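Local coordinates for major royal jelly protein 1 (Apis mellifera, PDB 5YYL), which is the most abundant protein of royal jelly, probably serves a nutritional role in larval food, and binds the sterol 24-methylenecholesterol, at residues E296-I301 with R334-H339; G315-G320 with G328-H333; Q105-W110 with F157-S162. One frame throughout, in Å; residues are numbered along the deposited sequence.

How the contacts relate
All three contacts belong to a six-bladed beta-propeller. Contact 2 is the buried one: it joins the two inner strands of a single blade, with a regular set of backbone bonds and with aromatic rings on both faces. Contact 1, at the surface, and contact 3, partly buried, have like positions between neighbouring blades: in each, chain at or just past a blade's last strand meets the loop after the third strand of the next. Yet contact 1 combines aliphatic packing with a weak arginine bond, whereas contact 3 relies on aromatic and proline packing. Contacts 1 and 2 touch through Leu336 and Trp330; contact 3 lies across the chain's centre, about 32 Å from contact 2, centre to centre.

Contact 1 of 3, residues E296-I301 with R334-H339; sequences EGVQNI and RTLERH
The carbonyl oxygen of Ile301 accepts a weak hydrogen bond from the guanidinium of Arg338, NH1 to O 3.3 Å, bent to 143° at the hydrogen. The oxygen sits at the edge of the guanidinium, near its plane. Arg338 reaches it by folding: its chain bends at both chi2 and chi3, which turns the group back toward 296-301. Its stronger partner is Asp303, a little further along the chain, which forms a salt bridge with NH2. That salt bridge is the main hold on the guanidinium; the carbonyl bond is a weak addition.

Next to this polar end, Leu336 packs against both Val298 and Ile301. Ile301 is extended, with CG1 anti to the backbone N (chi1 -170°) and CD1 carried on toward the other segment. There CD1 meets Leu336 CG at 4.1 Å and the backbone at Glu337 CA at 3.5 Å. Val298 and Leu336 point past each other in opposite directions, and Val298 CG2 lies 3.9 Å from Leu336 CG. Leu336 CD2 continues along the strand to Gly297 CA, 4.0 Å away, where no side chain stands between them.

The side chain of Glu337 starts out away from 296-301. Its OE2 takes two weak bonds within its own loop, from Thr335 OG1 at 3.0 Å and from His339 NE2, in the plane of the imidazole, at 2.8 Å.

In the propeller, 296-298 ends the outermost strand of one blade, while 334-339 belongs to the loop between the third and fourth strands of the next. Ile301, the buried member, also packs on Leu275 and Ile341. Between these segments, apolar packing centred on Ile301 probably contributes more than the weak arginine bond.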
loop_
_atom_site.group_PDB
_atom_site.type_symbol
_atom_site.label_atom_id
_atom_site.label_comp_id
_atom_site.label_asym_id
_atom_site.label_seq_id
_atom_site.Cartn_x
_atom_site.Cartn_y
_atom_site.Cartn_z
ATOM N N GLU A 296 -29.199 -12.672 -44.434
ATOM C CA GLU A 296 -29.777 -13.728 -43.595
ATOM C C GLU A 296 -30.759 -13.111 -42.595
ATOM O O GLU A 296 -31.056 -11.923 -42.692
ATOM C CB GLU A 296 -28.650 -14.497 -42.897
ATOM C CG GLU A 296 -27.718 -15.219 -43.872
ATOM C CD GLU A 296 -26.502 -15.876 -43.206
ATOM O OE1 GLU A 296 -26.687 -16.850 -42.434
ATOM O OE2 GLU A 296 -25.357 -15.428 -43.473
ATOM N N GLY A 297 -31.316 -13.923 -41.702
ATOM C CA GLY A 297 -32.168 -13.435 -40.604
ATOM C C GLY A 297 -33.650 -13.687 -40.797
ATOM O O GLY A 297 -34.126 -13.797 -41.916
ATOM N N VAL A 298 -34.381 -13.773 -39.694
ATOM C CA VAL A 298 -35.823 -14.007 -39.718
ATOM C C VAL A 298 -36.554 -12.693 -39.995
ATOM O O VAL A 298 -36.065 -11.619 -39.646
ATOM C CB VAL A 298 -36.313 -14.569 -38.368
ATOM C CG1 VAL A 298 -37.779 -14.942 -38.448
ATOM C CG2 VAL A 298 -35.473 -15.769 -37.924
ATOM N N GLN A 299 -37.726 -12.794 -40.617
ATOM C CA GLN A 299 -38.645 -11.658 -40.799
ATOM C C GLN A 299 -39.811 -11.748 -39.810
ATOM O O GLN A 299 -40.218 -12.841 -39.415
ATOM C CB GLN A 299 -39.188 -11.616 -42.221
ATOM C CG GLN A 299 -39.795 -10.271 -42.586
ATOM C CD GLN A 299 -40.506 -10.247 -43.934
ATOM O OE1 GLN A 299 -41.292 -9.326 -44.204
ATOM N NE2 GLN A 299 -40.238 -11.256 -44.786
ATOM N N ASN A 300 -40.331 -10.590 -39.407
ATOM C CA ASN A 300 -41.462 -10.493 -38.484
ATOM C C ASN A 300 -41.257 -11.300 -37.193
ATOM O O ASN A 300 -42.221 -11.780 -36.593
ATOM C CB ASN A 300 -42.760 -10.895 -39.197
ATOM C CG ASN A 300 -42.994 -10.095 -40.479
ATOM O OD1 ASN A 300 -42.922 -8.863 -40.482
ATOM N ND2 ASN A 300 -43.269 -10.797 -41.572
ATOM N N ILE A 301 -40.000 -11.422 -36.761
ATOM C CA ILE A 301 -39.649 -12.211 -35.582
ATOM C C ILE A 301 -39.970 -11.515 -34.265
ATOM O O ILE A 301 -40.130 -12.180 -33.260
ATOM C CB ILE A 301 -38.164 -12.640 -35.582
ATOM C CG1 ILE A 301 -37.911 -13.667 -34.462
ATOM C CG2 ILE A 301 -37.218 -11.443 -35.461
ATOM C CD1 ILE A 301 -36.618 -14.438 -34.589
ATOM N N ARG A 334 -27.349 -19.471 -29.885
ATOM C CA ARG A 334 -28.657 -20.083 -30.075
ATOM C C ARG A 334 -29.178 -19.783 -31.471
ATOM O O ARG A 334 -28.589 -18.992 -32.223
ATOM C CB ARG A 334 -29.677 -19.589 -29.046
ATOM C CG ARG A 334 -29.254 -19.622 -27.595
ATOM C CD ARG A 334 -29.664 -20.850 -26.814
ATOM N NE ARG A 334 -29.378 -20.604 -25.393
ATOM C CZ ARG A 334 -29.833 -21.325 -24.362
ATOM N NH1 ARG A 334 -30.618 -22.390 -24.558
ATOM N NH2 ARG A 334 -29.493 -20.970 -23.118
ATOM N N THR A 335 -30.280 -20.444 -31.816
ATOM C CA THR A 335 -30.915 -20.286 -33.110
ATOM C C THR A 335 -31.830 -19.060 -33.076
ATOM O O THR A 335 -32.490 -18.797 -32.070
ATOM C CB THR A 335 -31.741 -21.540 -33.498
ATOM O OG1 THR A 335 -32.813 -21.734 -32.567
ATOM C CG2 THR A 335 -30.859 -22.789 -33.531
ATOM N N LEU A 336 -31.865 -18.325 -34.180
ATOM C CA LEU A 336 -32.623 -17.106 -34.254
ATOM C C LEU A 336 -34.099 -17.422 -34.354
ATOM O O LEU A 336 -34.609 -17.669 -35.442
ATOM C CB LEU A 336 -32.130 -16.250 -35.440
ATOM C CG LEU A 336 -32.601 -14.800 -35.529
ATOM C CD1 LEU A 336 -32.359 -14.011 -34.244
ATOM C CD2 LEU A 336 -31.907 -14.134 -36.701
ATOM N N GLU A 337 -34.771 -17.435 -33.208
ATOM C CA GLU A 337 -36.224 -17.607 -33.166
ATOM C C GLU A 337 -36.804 -17.072 -31.879
ATOM O O GLU A 337 -36.077 -16.883 -30.915
ATOM C CB GLU A 337 -36.624 -19.078 -33.367
ATOM C CG GLU A 337 -35.718 -20.120 -32.720
ATOM C CD GLU A 337 -36.064 -21.554 -33.130
ATOM O OE1 GLU A 337 -36.678 -21.774 -34.207
ATOM O OE2 GLU A 337 -35.700 -22.475 -32.369
ATOM N N ARG A 338 -38.124 -16.893 -31.873
ATOM C CA ARG A 338 -38.883 -16.321 -30.746
ATOM C C ARG A 338 -38.528 -16.872 -29.370
ATOM O O ARG A 338 -38.377 -16.095 -28.436
ATOM C CB ARG A 338 -40.389 -16.557 -30.919
ATOM C CG ARG A 338 -41.043 -15.979 -32.148
ATOM C CD ARG A 338 -41.421 -14.524 -32.032
ATOM N NE ARG A 338 -42.565 -14.292 -31.163
ATOM C CZ ARG A 338 -43.415 -13.266 -31.267
ATOM N NH1 ARG A 338 -43.309 -12.348 -32.246
ATOM N NH2 ARG A 338 -44.415 -13.179 -30.387
ATOM N N HIS A 339 -38.405 -18.197 -29.235
ATOM C CA HIS A 339 -38.125 -18.821 -27.923
ATOM C C HIS A 339 -36.699 -18.560 -27.374
ATOM O O HIS A 339 -36.427 -18.820 -26.194
ATOM C CB HIS A 339 -38.492 -20.323 -27.912
ATOM C CG HIS A 339 -37.429 -21.240 -28.445
ATOM N ND1 HIS A 339 -36.598 -21.973 -27.618
ATOM C CD2 HIS A 339 -37.084 -21.570 -29.713
ATOM C CE1 HIS A 339 -35.773 -22.698 -28.356
ATOM N NE2 HIS A 339 -36.047 -22.471 -29.630
#

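Contact 2 of 3, residues G315-G320 with G328-H333; sequences GVLFFG and GCWNEH
The Phe319 ring lies flat over Gly328, whose CA is 4.2 Å from the ring centroid and 20° off its normal; Gly328 O is over a face too, offset toward the rim. CG of Phe319 stands between its backbone N and carbonyl carbon (chi1 54°), which folds the ring across to the partner strand. This aromatic cover of a directly paired glycine is known as aromatic rescue. On the other side of the sheet, Cys329 CB sits over a face of the Phe318 ring, 4.2 Å from the centroid. The Trp330 indole has Glu332 N above one face, near the rim, and meets Leu317 CD2 obliquely, 3.9 Å from CE3.

In this antiparallel pairing Val316-Asn331 and Phe318-Cys329 are non-hydrogen-bonded pairs. Leu317-Trp330 is a hydrogen-bonded pair, N to O 2.8 Å each way, and so is Phe319-Gly328, with Gly328 N to Phe319 O 2.7 Å. Glu332 N binds Gly315 O at 2.8 Å, and an Asx turn follows, His333 N to Asn331 OD1 2.8 Å.

The other edges of the two strands bond strand 306-311 and Arg342. Val316 and Phe318 pack on helix 407-411, and Cys329 is disulfide-bonded to Cys416. Hydroxyls of Ser259, Thr262 and Tyr266 hold the Glu332 carboxylate. Apolar cover, a disulfide and this three-hydroxyl grip thus tie the hairpin to its neighbours.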
loop_
_atom_site.group_PDB
_atom_site.type_symbol
_atom_site.label_atom_id
_atom_site.label_comp_id
_atom_site.label_asym_id
_atom_site.label_seq_id
_atom_site.Cartn_x
_atom_site.Cartn_y
_atom_site.Cartn_z
ATOM N N GLY A 315 -20.941 -12.495 -27.714
ATOM C CA GLY A 315 -21.925 -12.981 -28.691
ATOM C C GLY A 315 -23.388 -12.782 -28.313
ATOM O O GLY A 315 -24.245 -13.446 -28.878
ATOM N N VAL A 316 -23.680 -11.870 -27.380
ATOM C CA VAL A 316 -25.057 -11.524 -27.014
ATOM C C VAL A 316 -25.477 -10.242 -27.739
ATOM O O VAL A 316 -24.820 -9.199 -27.590
ATOM C CB VAL A 316 -25.184 -11.276 -25.507
ATOM C CG1 VAL A 316 -26.641 -11.058 -25.122
ATOM C CG2 VAL A 316 -24.582 -12.449 -24.728
ATOM N N LEU A 317 -26.556 -10.320 -28.526
ATOM C CA LEU A 317 -27.126 -9.159 -29.240
ATOM C C LEU A 317 -28.190 -8.514 -28.364
ATOM O O LEU A 317 -29.137 -9.181 -27.962
ATOM C CB LEU A 317 -27.791 -9.573 -30.552
ATOM C CG LEU A 317 -28.623 -8.511 -31.314
ATOM C CD1 LEU A 317 -27.749 -7.606 -32.175
ATOM C CD2 LEU A 317 -29.719 -9.148 -32.173
ATOM N N PHE A 318 -28.038 -7.216 -28.109
ATOM C CA PHE A 318 -29.036 -6.427 -27.411
ATOM C C PHE A 318 -29.709 -5.502 -28.400
ATOM O O PHE A 318 -29.086 -5.064 -29.373
ATOM C CB PHE A 318 -28.403 -5.613 -26.300
ATOM C CG PHE A 318 -27.946 -6.439 -25.147
ATOM C CD1 PHE A 318 -28.787 -6.657 -24.066
ATOM C CD2 PHE A 318 -26.676 -7.002 -25.142
ATOM C CE1 PHE A 318 -28.377 -7.432 -22.999
ATOM C CE2 PHE A 318 -26.257 -7.778 -24.079
ATOM C CZ PHE A 318 -27.111 -7.997 -23.006
ATOM N N PHE A 319 -30.983 -5.212 -28.136
ATOM C CA PHE A 319 -31.769 -4.346 -28.994
ATOM C C PHE A 319 -32.962 -3.737 -28.281
ATOM O O PHE A 319 -33.605 -4.379 -27.460
ATOM C CB PHE A 319 -32.234 -5.114 -30.229
ATOM C CG PHE A 319 -32.955 -6.390 -29.922
ATOM C CD1 PHE A 319 -34.318 -6.386 -29.687
ATOM C CD2 PHE A 319 -32.268 -7.607 -29.890
ATOM C CE1 PHE A 319 -34.987 -7.562 -29.402
ATOM C CE2 PHE A 319 -32.933 -8.790 -29.612
ATOM C CZ PHE A 319 -34.295 -8.766 -29.369
ATOM N N GLY A 320 -33.266 -2.491 -28.623
ATOM C CA GLY A 320 -34.374 -1.783 -28.039
ATOM C C GLY A 320 -35.674 -2.148 -28.731
ATOM O O GLY A 320 -35.737 -2.220 -29.951
ATOM N N GLY A 328 -34.249 -5.848 -25.271
ATOM C CA GLY A 328 -34.299 -7.283 -25.521
ATOM C C GLY A 328 -32.924 -7.810 -25.825
ATOM O O GLY A 328 -32.021 -7.041 -26.164
ATOM N N CYS A 329 -32.763 -9.120 -25.702
ATOM C CA CYS A 329 -31.504 -9.752 -26.066
ATOM C C CYS A 329 -31.709 -11.049 -26.819
ATOM O O CYS A 329 -32.806 -11.583 -26.859
ATOM C CB CYS A 329 -30.626 -9.993 -24.827
ATOM S SG CYS A 329 -31.416 -10.995 -23.554
ATOM N N TRP A 330 -30.619 -11.535 -27.399
ATOM C CA TRP A 330 -30.586 -12.798 -28.114
ATOM C C TRP A 330 -29.136 -13.243 -28.251
ATOM O O TRP A 330 -28.315 -12.474 -28.728
ATOM C CB TRP A 330 -31.217 -12.653 -29.488
ATOM C CG TRP A 330 -30.974 -13.823 -30.360
ATOM C CD1 TRP A 330 -31.569 -15.029 -30.272
ATOM C CD2 TRP A 330 -30.068 -13.904 -31.468
ATOM N NE1 TRP A 330 -31.098 -15.875 -31.256
ATOM C CE2 TRP A 330 -30.172 -15.208 -32.001
ATOM C CE3 TRP A 330 -29.172 -13.007 -32.056
ATOM C CZ2 TRP A 330 -29.408 -15.638 -33.082
ATOM C CZ3 TRP A 330 -28.413 -13.440 -33.148
ATOM C CH2 TRP A 330 -28.543 -14.739 -33.647
ATOM N N ASN A 331 -28.836 -14.477 -27.844
ATOM C CA ASN A 331 -27.488 -15.033 -27.938
ATOM C C ASN A 331 -27.265 -15.611 -29.339
ATOM O O ASN A 331 -28.124 -16.315 -29.874
ATOM C CB ASN A 331 -27.272 -16.116 -26.888
ATOM C CG ASN A 331 -25.798 -16.401 -26.636
ATOM O OD1 ASN A 331 -25.043 -16.734 -27.564
ATOM N ND2 ASN A 331 -25.379 -16.298 -25.350
ATOM N N GLU A 332 -26.108 -15.301 -29.929
ATOM C CA GLU A 332 -25.776 -15.772 -31.270
ATOM C C GLU A 332 -25.503 -17.269 -31.318
ATOM O O GLU A 332 -25.646 -17.884 -32.391
ATOM C CB GLU A 332 -24.545 -15.060 -31.808
ATOM C CG GLU A 332 -24.746 -13.602 -32.173
ATOM C CD GLU A 332 -23.503 -13.019 -32.799
ATOM O OE1 GLU A 332 -22.521 -12.764 -32.048
ATOM O OE2 GLU A 332 -23.486 -12.856 -34.034
ATOM N N HIS A 333 -25.089 -17.842 -30.178
ATOM C CA HIS A 333 -24.913 -19.292 -30.054
ATOM C C HIS A 333 -26.221 -20.074 -30.259
ATOM O O HIS A 333 -26.191 -21.202 -30.751
ATOM C CB HIS A 333 -24.301 -19.662 -28.697
ATOM C CG HIS A 333 -22.913 -19.134 -28.498
ATOM N ND1 HIS A 333 -22.615 -18.130 -27.599
ATOM C CD2 HIS A 333 -21.744 -19.458 -29.097
ATOM C CE1 HIS A 333 -21.322 -17.864 -27.644
ATOM N NE2 HIS A 333 -20.768 -18.666 -28.536
#

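Contact 3 of 3, residues Q105-W110 with F157-S162; sequences QPYPDW and FDLTTS
Aromatic contact comes first: Tyr107 presents a ring edge to the face of Phe157 in a T-shaped pair, with centroids 6.0 Å apart and planes at 75°. The closest approach of the two rings is Tyr107 CE2 to Phe157 CG, 4.4 Å. A chi1 of -176° sends the tyrosine ring away from its own N, toward the neighbouring loop. Each ring has a further edge-to-face partner, Phe77 for Tyr107 and Phe112 for Phe157.

Proline and leucine pack beside the pair. Pro108, which follows a cis peptide bond, crosses Phe157 at about a right angle; CG and CD face Phe157, CG 3.7 Å from CE1 and oblique to the ring. Leu159 crosses Tyr107 in similar fashion.

Polar atoms also meet carbon. Pro108 CG, with CB, lies alongside Ser162 O. The phenolic OH of Tyr107 is 3.7 Å from Leu159 CD2 and 3.5 Å from Ser162 CA.

These residues sit at the junction of two propeller blades. Strand 102-106 is the outermost of one four-stranded blade, and Tyr107 and Pro108 begin the chain leading out of it; 157-162 runs from the third strand of the next blade into its hairpin turn. Leu90 of the first blade and Leu135 of the second both flank the tyrosine.

Between the two segments the contact is essentially apolar; within the turn, Asp158 O accepts from Ser162 N at 2.8 Å, closing an alpha-turn, and from Thr161 OG1 at 3.3 Å, a donor tilted 33° out of the carbonyl plane. Thr161 OG1 in turn receives a bond from Gln163 N, where the fourth strand starts.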
loop_
_atom_site.group_PDB
_atom_site.type_symbol
_atom_site.label_atom_id
_atom_site.label_comp_id
_atom_site.label_asym_id
_atom_site.label_seq_id
_atom_site.Cartn_x
_atom_site.Cartn_y
_atom_site.Cartn_z
ATOM N N GLN A 105 -19.301 19.976 -23.692
ATOM C CA GLN A 105 -18.112 20.716 -24.046
ATOM C C GLN A 105 -17.691 20.147 -25.398
ATOM O O GLN A 105 -17.471 18.942 -25.508
ATOM C CB GLN A 105 -17.045 20.477 -22.978
ATOM C CG GLN A 105 -15.617 20.851 -23.355
ATOM C CD GLN A 105 -14.603 19.952 -22.673
ATOM O OE1 GLN A 105 -14.711 19.685 -21.476
ATOM N NE2 GLN A 105 -13.621 19.468 -23.435
ATOM N N PRO A 106 -17.593 20.994 -26.432
ATOM C CA PRO A 106 -17.262 20.514 -27.786
ATOM C C PRO A 106 -15.943 19.775 -27.901
ATOM O O PRO A 106 -14.964 20.184 -27.287
ATOM C CB PRO A 106 -17.178 21.812 -28.593
ATOM C CG PRO A 106 -18.139 22.709 -27.904
ATOM C CD PRO A 106 -17.979 22.418 -26.440
ATOM N N TYR A 107 -15.916 18.712 -28.694
ATOM C CA TYR A 107 -14.690 17.934 -28.930
ATOM C C TYR A 107 -14.287 18.093 -30.410
ATOM O O TYR A 107 -15.154 18.039 -31.273
ATOM C CB TYR A 107 -14.925 16.449 -28.587
ATOM C CG TYR A 107 -13.707 15.558 -28.697
ATOM C CD1 TYR A 107 -12.860 15.388 -27.622
ATOM C CD2 TYR A 107 -13.418 14.859 -29.875
ATOM C CE1 TYR A 107 -11.748 14.552 -27.691
ATOM C CE2 TYR A 107 -12.296 14.036 -29.975
ATOM C CZ TYR A 107 -11.473 13.885 -28.872
ATOM O OH TYR A 107 -10.363 13.080 -28.932
ATOM N N PRO A 108 -13.002 18.290 -30.726
ATOM C CA PRO A 108 -11.901 18.486 -29.765
ATOM C C PRO A 108 -11.948 19.849 -29.062
ATOM O O PRO A 108 -11.821 19.919 -27.843
ATOM C CB PRO A 108 -10.663 18.397 -30.651
ATOM C CG PRO A 108 -11.056 17.454 -31.740
ATOM C CD PRO A 108 -12.541 17.600 -31.948
ATOM N N ASP A 109 -12.139 20.905 -29.847
ATOM C CA ASP A 109 -12.297 22.285 -29.364
ATOM C C ASP A 109 -13.477 22.872 -30.148
ATOM O O ASP A 109 -14.083 22.164 -30.966
ATOM C CB ASP A 109 -10.996 23.089 -29.604
ATOM C CG ASP A 109 -10.318 22.763 -30.962
ATOM O OD1 ASP A 109 -10.965 22.926 -32.021
ATOM O OD2 ASP A 109 -9.144 22.316 -30.951
ATOM N N TRP A 110 -13.800 24.145 -29.921
ATOM C CA TRP A 110 -14.864 24.827 -30.701
ATOM C C TRP A 110 -14.636 24.941 -32.231
ATOM O O TRP A 110 -15.596 25.162 -32.974
ATOM C CB TRP A 110 -15.139 26.214 -30.126
ATOM C CG TRP A 110 -15.816 26.184 -28.808
ATOM C CD1 TRP A 110 -15.225 26.126 -27.575
ATOM C CD2 TRP A 110 -17.233 26.206 -28.577
ATOM N NE1 TRP A 110 -16.189 26.111 -26.590
ATOM C CE2 TRP A 110 -17.429 26.162 -27.177
ATOM C CE3 TRP A 110 -18.360 26.250 -29.421
ATOM C CZ2 TRP A 110 -18.707 26.173 -26.600
ATOM C CZ3 TRP A 110 -19.629 26.259 -28.848
ATOM C CH2 TRP A 110 -19.789 26.220 -27.450
ATOM N N PHE A 157 -10.443 10.773 -35.515
ATOM C CA PHE A 157 -9.544 11.427 -34.558
ATOM C C PHE A 157 -8.691 10.419 -33.796
ATOM O O PHE A 157 -9.134 9.312 -33.542
ATOM C CB PHE A 157 -10.344 12.233 -33.550
ATOM C CG PHE A 157 -11.205 13.286 -34.170
ATOM C CD1 PHE A 157 -10.713 14.569 -34.367
ATOM C CD2 PHE A 157 -12.509 13.009 -34.546
ATOM C CE1 PHE A 157 -11.506 15.550 -34.930
ATOM C CE2 PHE A 157 -13.310 13.984 -35.114
ATOM C CZ PHE A 157 -12.808 15.260 -35.297
ATOM N N ASP A 158 -7.470 10.810 -33.432
ATOM C CA ASP A 158 -6.645 10.025 -32.513
ATOM C C ASP A 158 -7.002 10.464 -31.099
ATOM O O ASP A 158 -6.745 11.613 -30.717
ATOM C CB ASP A 158 -5.150 10.226 -32.798
ATOM C CG ASP A 158 -4.250 9.268 -32.004
ATOM O OD1 ASP A 158 -4.747 8.260 -31.454
ATOM O OD2 ASP A 158 -3.025 9.517 -31.939
ATOM N N LEU A 159 -7.606 9.549 -30.341
ATOM C CA LEU A 159 -8.065 9.836 -28.979
ATOM C C LEU A 159 -6.943 10.157 -28.012
ATOM O O LEU A 159 -7.162 10.897 -27.051
ATOM C CB LEU A 159 -8.928 8.688 -28.421
ATOM C CG LEU A 159 -10.308 8.577 -29.089
ATOM C CD1 LEU A 159 -10.846 7.180 -28.978
ATOM C CD2 LEU A 159 -11.301 9.553 -28.489
ATOM N N THR A 160 -5.751 9.619 -28.277
ATOM C CA THR A 160 -4.573 9.905 -27.441
ATOM C C THR A 160 -4.178 11.389 -27.524
ATOM O O THR A 160 -3.803 11.978 -26.514
ATOM C CB THR A 160 -3.346 9.033 -27.825
ATOM O OG1 THR A 160 -2.911 9.353 -29.145
ATOM C CG2 THR A 160 -3.663 7.540 -27.765
ATOM N N THR A 161 -4.288 11.983 -28.718
ATOM C CA THR A 161 -3.882 13.375 -28.960
ATOM C C THR A 161 -5.013 14.387 -29.075
ATOM O O THR A 161 -4.753 15.575 -28.987
ATOM C CB THR A 161 -3.089 13.487 -30.276
ATOM O OG1 THR A 161 -3.951 13.187 -31.381
ATOM C CG2 THR A 161 -1.900 12.532 -30.289
ATOM N N SER A 162 -6.241 13.928 -29.312
ATOM C CA SER A 162 -7.387 14.801 -29.642
ATOM C C SER A 162 -7.250 15.511 -31.003
ATOM O O SER A 162 -7.993 16.454 -31.291
ATOM C CB SER A 162 -7.669 15.837 -28.540
ATOM O OG SER A 162 -7.549 15.291 -27.240
#